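Local coordinates for acyl carrier protein (Thermotoga maritima MSB8, PDB 6LVU) that probably carries the growing fatty acyl chain through the steps of bacterial fatty acid biosynthesis, at residues F54-D59 against Y75-L80. Residues are numbered along the deposited sequence; the frame is centred on the assembly and turned at random.
Sequences FGVKVD and YIEKKL
Val-56 and Lys-79 bring the two backbones nearest, CA to CA 6.4 Å, where the extended run 56-59, which leaves helix 42-54 through the positive-phi Gly-55, passes the last turn of helix 69-79. Ile-76 meets Phe-54 with both branches: CG2 makes a CH-pi contact over one ring face, 4.0 Å from the centroid, while CD1 touches CE2 at 3.6 Å. Val-56 turns CG1 anti to its carbonyl carbon (chi1 -65°), into the angle between Lys-79 CB and Leu-80 CD2. Farther along, Val-58 CG1 lies 3.4 Å from Tyr-75 CE2, approaching the ring obliquely. Tyr-75 holds CG anti to the backbone N (chi1 -164°), which brings OH to the backbone N-H of Asp-59, N to OH 3.2 Å and nearly straight at 164°. The same hydroxyl is hydrogen-bonded to Asp-62 OD2. A phenylalanine in place of Tyr-75 would probably leave Asp-59 N and Asp-62 OD2 without the hydroxyl they share. Ile-76 also packs on Ile-7, Val-11 and Phe-50, continuing the contact into the core of the ACP helical bundle. Apolar packing thus joins the end of helix 42-54 and the following loop to helix 69-79, while the phenol hydroxyl probably fixes the loop's Asp-59 end.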
loop_
_atom_site.group_PDB
_atom_site.type_symbol
_atom_site.label_atom_id
_atom_site.label_comp_id
_atom_site.label_asym_id
_atom_site.label_seq_id
_atom_site.Cartn_x
_atom_site.Cartn_y
_atom_site.Cartn_z
ATOM N N PHE A 54 -0.873 -7.761 -7.992
ATOM C CA PHE A 54 -1.844 -7.322 -8.981
ATOM C C PHE A 54 -1.300 -7.349 -10.397
ATOM O O PHE A 54 -2.035 -7.008 -11.334
ATOM C CB PHE A 54 -2.338 -5.913 -8.654
ATOM C CG PHE A 54 -2.970 -5.794 -7.304
ATOM C CD1 PHE A 54 -4.278 -6.172 -7.105
ATOM C CD2 PHE A 54 -2.243 -5.316 -6.232
ATOM C CE1 PHE A 54 -4.857 -6.068 -5.855
ATOM C CE2 PHE A 54 -2.813 -5.204 -4.984
ATOM C CZ PHE A 54 -4.121 -5.584 -4.792
ATOM N N GLY A 55 -0.027 -7.676 -10.576
ATOM C CA GLY A 55 0.545 -7.705 -11.911
ATOM C C GLY A 55 0.652 -6.333 -12.530
ATOM O O GLY A 55 0.303 -6.159 -13.704
ATOM N N VAL A 56 1.081 -5.343 -11.751
ATOM C CA VAL A 56 1.345 -3.995 -12.229
ATOM C C VAL A 56 2.746 -3.659 -11.776
ATOM O O VAL A 56 3.350 -4.391 -10.999
ATOM C CB VAL A 56 0.346 -2.955 -11.685
ATOM C CG1 VAL A 56 -1.069 -3.232 -12.197
ATOM C CG2 VAL A 56 0.376 -2.954 -10.166
ATOM N N LYS A 57 3.250 -2.513 -12.210
ATOM C CA LYS A 57 4.480 -2.040 -11.603
ATOM C C LYS A 57 4.469 -0.527 -11.525
ATOM O O LYS A 57 3.699 0.160 -12.199
ATOM C CB LYS A 57 5.737 -2.537 -12.354
ATOM C CG LYS A 57 6.299 -3.870 -11.800
ATOM C CD LYS A 57 7.815 -4.043 -12.004
ATOM C CE LYS A 57 8.639 -2.878 -11.434
ATOM N NZ LYS A 57 9.133 -3.098 -10.027
ATOM N N VAL A 58 5.343 -0.020 -10.673
ATOM C CA VAL A 58 5.303 1.368 -10.268
ATOM C C VAL A 58 6.651 1.966 -10.632
ATOM O O VAL A 58 7.650 1.260 -10.801
ATOM C CB VAL A 58 5.036 1.534 -8.763
ATOM C CG1 VAL A 58 3.847 0.687 -8.319
ATOM C CG2 VAL A 58 6.294 1.254 -7.981
ATOM N N ASP A 59 6.657 3.278 -10.796
ATOM C CA ASP A 59 7.898 3.997 -11.003
ATOM C C ASP A 59 8.549 4.260 -9.648
ATOM O O ASP A 59 7.864 4.424 -8.634
ATOM C CB ASP A 59 7.608 5.307 -11.740
ATOM C CG ASP A 59 8.848 5.947 -12.326
ATOM O OD1 ASP A 59 9.960 5.391 -12.175
ATOM O OD2 ASP A 59 8.698 7.018 -12.954
ATOM N N TYR A 75 -3.000 4.276 -6.946
ATOM C CA TYR A 75 -1.965 3.994 -7.924
ATOM C C TYR A 75 -2.192 2.632 -8.576
ATOM O O TYR A 75 -2.082 2.498 -9.799
ATOM C CB TYR A 75 -0.590 4.093 -7.271
ATOM C CG TYR A 75 0.537 4.187 -8.262
ATOM C CD1 TYR A 75 1.086 5.417 -8.607
ATOM C CD2 TYR A 75 1.053 3.045 -8.871
ATOM C CE1 TYR A 75 2.122 5.505 -9.529
ATOM C CE2 TYR A 75 2.088 3.126 -9.796
ATOM C CZ TYR A 75 2.619 4.354 -10.117
ATOM O OH TYR A 75 3.650 4.418 -11.035
ATOM N N ILE A 76 -2.552 1.616 -7.782
ATOM C CA ILE A 76 -2.852 0.306 -8.354
ATOM C C ILE A 76 -4.062 0.385 -9.271
ATOM O O ILE A 76 -4.055 -0.173 -10.380
ATOM C CB ILE A 76 -3.062 -0.740 -7.242
ATOM C CG1 ILE A 76 -1.777 -0.929 -6.444
ATOM C CG2 ILE A 76 -3.414 -2.062 -7.844
ATOM C CD1 ILE A 76 -1.966 -1.733 -5.195
ATOM N N GLU A 77 -5.114 1.091 -8.833
ATOM C CA GLU A 77 -6.347 1.128 -9.599
ATOM C C GLU A 77 -6.144 1.770 -10.963
ATOM O O GLU A 77 -6.769 1.352 -11.942
ATOM C CB GLU A 77 -7.435 1.870 -8.818
ATOM C CG GLU A 77 -8.782 1.820 -9.506
ATOM C CD GLU A 77 -9.864 2.552 -8.727
ATOM O OE1 GLU A 77 -11.059 2.279 -8.988
ATOM O OE2 GLU A 77 -9.520 3.406 -7.867
ATOM N N LYS A 78 -5.263 2.762 -11.060
ATOM C CA LYS A 78 -5.040 3.404 -12.353
ATOM C C LYS A 78 -4.244 2.510 -13.303
ATOM O O LYS A 78 -4.490 2.522 -14.512
ATOM C CB LYS A 78 -4.330 4.745 -12.165
ATOM C CG LYS A 78 -3.941 5.417 -13.483
ATOM C CD LYS A 78 -3.816 6.932 -13.361
ATOM C CE LYS A 78 -2.854 7.331 -12.257
ATOM N NZ LYS A 78 -1.438 7.320 -12.721
ATOM N N LYS A 79 -3.333 1.695 -12.788
ATOM C CA LYS A 79 -2.604 0.797 -13.679
ATOM C C LYS A 79 -3.453 -0.371 -14.161
ATOM O O LYS A 79 -3.017 -1.115 -15.041
ATOM C CB LYS A 79 -1.343 0.262 -12.987
ATOM C CG LYS A 79 -0.101 1.145 -13.151
ATOM C CD LYS A 79 0.079 2.145 -12.029
ATOM C CE LYS A 79 1.192 3.139 -12.367
ATOM N NZ LYS A 79 1.070 3.694 -13.759
ATOM N N LEU A 80 -4.643 -0.557 -13.611
ATOM C CA LEU A 80 -5.547 -1.595 -14.081
ATOM C C LEU A 80 -6.998 -1.206 -13.859
ATOM O O LEU A 80 -7.535 -0.387 -14.614
ATOM C CB LEU A 80 -5.222 -2.944 -13.438
ATOM C CG LEU A 80 -4.900 -3.218 -11.965
ATOM C CD1 LEU A 80 -6.078 -3.155 -11.032
ATOM C CD2 LEU A 80 -4.328 -4.625 -11.951
#